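Local coordinates for excinuclease ABC, subunit A. (Deinococcus radiodurans, PDB 2VF7), which probably binds DNA and takes part in damage recognition for excision repair, as a zinc-containing ATPase of the UvrA family, at residues T606-Q611 against F708-T713; G720-G725 against Q737-A742. The protein carries 1 engineered substitution. All coordinates share one frame; numbering follows the deposited sequence.

Interactions 1 and 2 lie side by side in the second ATP-binding half of the chain, their centres about 10 Å apart. Along the chain they come in series: 606-611 pairs with 708-713 before 720-725 pairs with 737-742. Helix 705-716 carries half of interaction 1, and helix 733-743, the next helix, carries half of interaction 2. The two meet directly where Leu711 CD2 packs on Leu724 CD1 at 4.1 Å and where Thr713 OG1 makes a weak, secondary hydrogen bond to Ala742 O. Interaction 2 touches, across the two halves, the ADP held by the first half's P-loop; interaction 1 is one layer farther from that nucleotide, the Leu711 side chain being about 12 Å from that of Gln726.

Interaction 1: T606-Q611 against F708-T713; sequences TGLFDQ and FRALDT
Leu608 meets Ala710 and Leu711 mainly through methyl groups, and the flat groups of both segments are turned to other neighbours. The ring of Phe609 packs on Tyr672, Ile686 and Leu690, while that of Phe708, on a CB directed away from 606-611, meets the ring of His698 at an oblique angle. The amide of Gln611 works inside its own segment: NE2 donates to Gly607 O at 3.0 Å, with the acceptor nearly in the amide plane but the N-H bent to 131°.

The contact itself turns on one methyl. Leu608 CD2 lies 3.6 Å from Leu711 CD2 and 4.0 Å from Ala710 CB, so a single branch touches two consecutive residues of the helix. The two leucine side chains cross at about a right angle. For Leu608 to reach over, CG sits between the backbone N and the carbonyl carbon (chi1 71°), an uncommon choice for leucine. The small Ala710, whose CB points at the other segment, lets the branch come close to the helix. One turn on, Thr713 OG1 donates to Ala710 O at 2.7 Å; this is its main acceptor, and Ala742 O of helix 733-743 shares the proton weakly at best.

Gly607, with positive phi, closes the short helix 602-605, and the chain then turns into helix 609-617. Leu608, just after that turn, rests on the side of helix 705-716, while Leu711 also packs against Ala697 of helix 694-700.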
loop_
_atom_site.group_PDB
_atom_site.type_symbol
_atom_site.label_atom_id
_atom_site.label_comp_id
_atom_site.label_asym_id
_atom_site.label_seq_id
_atom_site.Cartn_x
_atom_site.Cartn_y
_atom_site.Cartn_z
ATOM N N THR A 606 -6.030 35.310 12.315
ATOM C CA THR A 606 -5.748 36.609 12.908
ATOM C C THR A 606 -7.003 37.495 12.891
ATOM O O THR A 606 -7.202 38.316 13.782
ATOM C CB THR A 606 -4.596 37.320 12.208
ATOM O OG1 THR A 606 -4.878 37.383 10.811
ATOM C CG2 THR A 606 -3.301 36.581 12.408
ATOM N N GLY A 607 -7.844 37.300 11.884
ATOM C CA GLY A 607 -9.106 38.010 11.767
ATOM C C GLY A 607 -8.989 39.109 10.736
ATOM O O GLY A 607 -9.944 39.835 10.482
ATOM N N LEU A 608 -7.807 39.234 10.145
ATOM C CA LEU A 608 -7.523 40.317 9.216
ATOM C C LEU A 608 -8.186 40.146 7.846
ATOM O O LEU A 608 -8.343 41.117 7.117
ATOM C CB LEU A 608 -6.008 40.518 9.082
ATOM C CG LEU A 608 -5.094 39.522 8.356
ATOM C CD1 LEU A 608 -5.183 39.621 6.833
ATOM C CD2 LEU A 608 -3.671 39.768 8.790
ATOM N N PHE A 609 -8.594 38.930 7.500
ATOM C CA PHE A 609 -9.138 38.684 6.167
ATOM C C PHE A 609 -10.499 39.369 5.961
ATOM O O PHE A 609 -10.854 39.689 4.828
ATOM C CB PHE A 609 -9.193 37.182 5.860
ATOM C CG PHE A 609 -9.385 36.850 4.386
ATOM C CD1 PHE A 609 -8.439 37.225 3.437
ATOM C CD2 PHE A 609 -10.512 36.160 3.957
ATOM C CE1 PHE A 609 -8.622 36.928 2.063
ATOM C CE2 PHE A 609 -10.693 35.863 2.611
ATOM C CZ PHE A 609 -9.732 36.251 1.664
ATOM N N ASP A 610 -11.225 39.619 7.049
ATOM C CA ASP A 610 -12.559 40.242 7.012
ATOM C C ASP A 610 -12.586 41.640 6.393
ATOM O O ASP A 610 -13.545 41.981 5.702
ATOM C CB ASP A 610 -13.142 40.359 8.428
ATOM C CG ASP A 610 -13.904 39.128 8.854
ATOM O OD1 ASP A 610 -13.274 38.173 9.358
ATOM O OD2 ASP A 610 -15.145 39.116 8.699
ATOM N N GLN A 611 -11.564 42.450 6.712
ATOM C CA GLN A 611 -11.392 43.814 6.208
ATOM C C GLN A 611 -10.860 43.795 4.785
ATOM O O GLN A 611 -11.222 44.644 3.958
ATOM C CB GLN A 611 -10.416 44.615 7.067
ATOM C CG GLN A 611 -9.993 43.988 8.409
ATOM C CD GLN A 611 -11.162 43.688 9.345
ATOM O OE1 GLN A 611 -12.135 44.469 9.454
ATOM N NE2 GLN A 611 -11.070 42.544 10.031
ATOM N N PHE A 708 -2.590 46.159 8.957
ATOM C CA PHE A 708 -1.167 46.412 9.220
ATOM C C PHE A 708 -0.719 46.071 10.648
ATOM O O PHE A 708 0.415 45.633 10.857
ATOM C CB PHE A 708 -0.805 47.858 8.867
ATOM C CG PHE A 708 0.566 48.279 9.319
ATOM C CD1 PHE A 708 1.677 48.063 8.514
ATOM C CD2 PHE A 708 0.747 48.903 10.550
ATOM C CE1 PHE A 708 2.957 48.467 8.932
ATOM C CE2 PHE A 708 2.029 49.300 10.984
ATOM C CZ PHE A 708 3.131 49.083 10.169
ATOM N N ARG A 709 -1.589 46.288 11.628
ATOM C CA ARG A 709 -1.243 46.003 13.016
ATOM C C ARG A 709 -1.223 44.515 13.377
ATOM O O ARG A 709 -0.400 44.080 14.181
ATOM C CB ARG A 709 -2.150 46.786 13.956
ATOM C CG ARG A 709 -1.763 48.272 14.053
ATOM C CD ARG A 709 -2.258 48.884 15.343
ATOM N NE ARG A 709 -2.812 50.227 15.136
ATOM C CZ ARG A 709 -4.114 50.460 14.917
ATOM N NH1 ARG A 709 -5.030 49.437 14.883
ATOM N NH2 ARG A 709 -4.506 51.722 14.736
ATOM N N ALA A 710 -2.138 43.746 12.797
ATOM C CA ALA A 710 -2.148 42.291 12.926
ATOM C C ALA A 710 -0.851 41.700 12.338
ATOM O O ALA A 710 -0.161 40.926 12.997
ATOM C CB ALA A 710 -3.397 41.705 12.252
ATOM N N LEU A 711 -0.528 42.113 11.117
ATOM C CA LEU A 711 0.705 41.766 10.415
ATOM C C LEU A 711 1.968 42.173 11.144
ATOM O O LEU A 711 3.018 41.543 10.961
ATOM C CB LEU A 711 0.728 42.451 9.050
ATOM C CG LEU A 711 -0.377 42.180 8.035
ATOM C CD1 LEU A 711 -0.162 43.080 6.824
ATOM C CD2 LEU A 711 -0.414 40.720 7.612
ATOM N N ASP A 712 1.878 43.240 11.944
ATOM C CA ASP A 712 3.028 43.751 12.696
ATOM C C ASP A 712 3.463 42.796 13.818
ATOM O O ASP A 712 4.665 42.557 13.996
ATOM C CB ASP A 712 2.727 45.160 13.254
ATOM C CG ASP A 712 3.985 45.929 13.643
ATOM O OD1 ASP A 712 4.870 46.132 12.779
ATOM O OD2 ASP A 712 4.087 46.343 14.823
ATOM N N THR A 713 2.493 42.273 14.578
ATOM C CA THR A 713 2.748 41.248 15.614
ATOM C C THR A 713 3.267 39.921 15.023
ATOM O O THR A 713 4.085 39.246 15.624
ATOM C CB THR A 713 1.494 40.942 16.487
ATOM O OG1 THR A 713 0.391 40.543 15.643
ATOM C CG2 THR A 713 1.105 42.138 17.302
#

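Interaction 2: G720-G725 against Q737-A742; sequences GYLRLG and QRIKLA
Leu722 and Ile739 make the apolar half of this contact, Tyr721 and Arg738 the polar half, and no hydrogen bond joins the two segments. The backbones stay well apart, 10.3 Å between the CA atoms of Leu722 and Ile739, so the side chains do the reaching.

Both contacts across the segments are light. The tight part is within the loop, where Leu722 CG lies 4.1 Å above the plane of the Tyr721 ring, displaced toward the rim; Met602 packs on both Leu722 and Ile739 and fills in beside them. Across to the helix, Leu722 CD1 and Ile739 CD1 meet end to end at 4.4 Å.

The polar pair is unbonded. Tyr721 OH stands 3.9 Å from Arg738 NH2, too far for a bond, with the ring and guanidinium planes 44° apart and the side chains crossing at about a right angle. Each group has its real partner outside the segments: Tyr721 OH hydrogen-bonds to Glu735 OE2, and Arg738 NE to Gly734 O. The arginine can fold back to that carbonyl because its chain is bent at chi3 (-82°). All of this Arg738 geometry is that of one of two modelled conformers. The four touching residues are buried; partly exposed Gly720 and Arg723 flank the loop pair, with Gly725, also partly exposed, farther along.

Gly734 and Glu735 belong to the LSGGE signature sequence of ABC ATPases, at the start of helix 733-743. Tyr721 and Leu722 touch ADP, and Arg738 packs on Ser45 of the first P-loop. This is the ABC arrangement in which the signature region of one nucleotide-binding half faces the Walker A loop of the other.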
loop_
_atom_site.group_PDB
_atom_site.type_symbol
_atom_site.label_atom_id
_atom_site.label_comp_id
_atom_site.label_asym_id
_atom_site.label_seq_id
_atom_site.Cartn_x
_atom_site.Cartn_y
_atom_site.Cartn_z
ATOM N N GLY A 720 7.846 36.540 9.215
ATOM C CA GLY A 720 7.727 37.341 8.023
ATOM C C GLY A 720 7.762 36.538 6.738
ATOM O O GLY A 720 7.325 37.017 5.700
ATOM N N TYR A 721 8.280 35.314 6.814
ATOM C CA TYR A 721 8.469 34.483 5.629
ATOM C C TYR A 721 7.194 33.750 5.225
ATOM O O TYR A 721 7.087 33.264 4.102
ATOM C CB TYR A 721 9.664 33.514 5.824
ATOM C CG TYR A 721 9.507 32.510 6.952
ATOM C CD1 TYR A 721 9.016 31.230 6.711
ATOM C CD2 TYR A 721 9.845 32.848 8.259
ATOM C CE1 TYR A 721 8.868 30.317 7.735
ATOM C CE2 TYR A 721 9.685 31.953 9.287
ATOM C CZ TYR A 721 9.204 30.689 9.025
ATOM O OH TYR A 721 9.063 29.798 10.064
ATOM N N LEU A 722 6.223 33.685 6.136
ATOM C CA LEU A 722 4.994 32.965 5.871
ATOM C C LEU A 722 4.057 33.748 4.953
ATOM O O LEU A 722 4.099 34.974 4.952
ATOM C CB LEU A 722 4.293 32.601 7.186
ATOM C CG LEU A 722 5.017 31.610 8.095
ATOM C CD1 LEU A 722 4.196 31.335 9.312
ATOM C CD2 LEU A 722 5.284 30.309 7.359
ATOM N N ARG A 723 3.210 33.025 4.207
ATOM C CA ARG A 723 2.232 33.598 3.292
ATOM C C ARG A 723 0.848 33.672 3.934
ATOM O O ARG A 723 0.406 32.741 4.607
ATOM C CB ARG A 723 2.155 32.788 1.985
ATOM C CG ARG A 723 3.406 32.865 1.121
ATOM C CD ARG A 723 3.235 32.137 -0.216
ATOM N NE ARG A 723 3.185 30.685 -0.046
ATOM C CZ ARG A 723 4.258 29.892 0.124
ATOM N NH1 ARG A 723 5.503 30.400 0.136
ATOM N NH2 ARG A 723 4.089 28.583 0.300
ATOM N N LEU A 724 0.165 34.791 3.722
ATOM C CA LEU A 724 -1.142 35.058 4.327
ATOM C C LEU A 724 -2.126 33.897 4.225
ATOM O O LEU A 724 -2.782 33.557 5.198
ATOM C CB LEU A 724 -1.745 36.321 3.694
ATOM C CG LEU A 724 -1.463 37.590 4.482
ATOM C CD1 LEU A 724 -0.011 37.640 4.871
ATOM C CD2 LEU A 724 -1.884 38.801 3.673
ATOM N N GLY A 725 -2.201 33.291 3.047
ATOM C CA GLY A 725 -3.091 32.165 2.764
ATOM C C GLY A 725 -2.449 30.786 2.901
ATOM O O GLY A 725 -3.088 29.773 2.621
ATOM N N GLN A 737 2.342 27.900 17.067
ATOM C CA GLN A 737 2.387 28.473 18.418
ATOM C C GLN A 737 2.562 29.999 18.381
ATOM O O GLN A 737 1.856 30.731 19.075
ATOM C CB GLN A 737 3.503 27.826 19.257
ATOM C CG GLN A 737 3.514 28.297 20.726
ATOM C CD GLN A 737 4.134 27.294 21.712
ATOM O OE1 GLN A 737 4.736 26.287 21.315
ATOM N NE2 GLN A 737 3.958 27.564 23.016
ATOM N N ARG A 738 3.504 30.457 17.560
ATOM C CA ARG A 738 3.806 31.876 17.407
ATOM C C ARG A 738 2.691 32.681 16.727
ATOM O O ARG A 738 2.576 33.859 16.970
ATOM C CB ARG A 738 5.134 32.061 16.666
ATOM C CG ARG A 738 6.372 31.669 17.467
ATOM C CD ARG A 738 7.643 31.896 16.672
ATOM N NE ARG A 738 7.951 30.795 15.746
ATOM C CZ ARG A 738 8.766 30.892 14.687
ATOM N NH1 ARG A 738 9.359 32.051 14.379
ATOM N NH2 ARG A 738 9.003 29.826 13.928
ATOM N N ILE A 739 1.888 32.053 15.872
ATOM C CA ILE A 739 0.719 32.710 15.255
ATOM C C ILE A 739 -0.346 32.995 16.328
ATOM O O ILE A 739 -0.928 34.086 16.368
ATOM C CB ILE A 739 0.113 31.845 14.102
ATOM C CG1 ILE A 739 1.177 31.485 13.058
ATOM C CG2 ILE A 739 -1.074 32.520 13.427
ATOM C CD1 ILE A 739 0.636 30.697 11.869
ATOM N N LYS A 740 -0.571 32.007 17.199
ATOM C CA LYS A 740 -1.546 32.097 18.284
ATOM C C LYS A 740 -1.138 33.152 19.280
ATOM O O LYS A 740 -1.980 33.873 19.810
ATOM C CB LYS A 740 -1.655 30.766 19.026
ATOM C CG LYS A 740 -2.347 29.643 18.268
ATOM C CD LYS A 740 -2.001 28.347 18.953
ATOM C CE LYS A 740 -2.276 27.174 18.082
ATOM N NZ LYS A 740 -3.605 26.609 18.381
ATOM N N LEU A 741 0.165 33.210 19.551
ATOM C CA LEU A 741 0.754 34.217 20.422
ATOM C C LEU A 741 0.563 35.622 19.874
ATOM O O LEU A 741 0.195 36.518 20.626
ATOM C CB LEU A 741 2.243 33.941 20.614
ATOM C CG LEU A 741 3.045 34.699 21.675
ATOM C CD1 LEU A 741 2.337 34.680 23.029
ATOM C CD2 LEU A 741 4.465 34.121 21.793
ATOM N N ALA A 742 0.817 35.811 18.579
ATOM C CA ALA A 742 0.730 37.131 17.954
ATOM C C ALA A 742 -0.702 37.644 17.945
ATOM O O ALA A 742 -0.947 38.844 18.120
ATOM C CB ALA A 742 1.307 37.110 16.555
#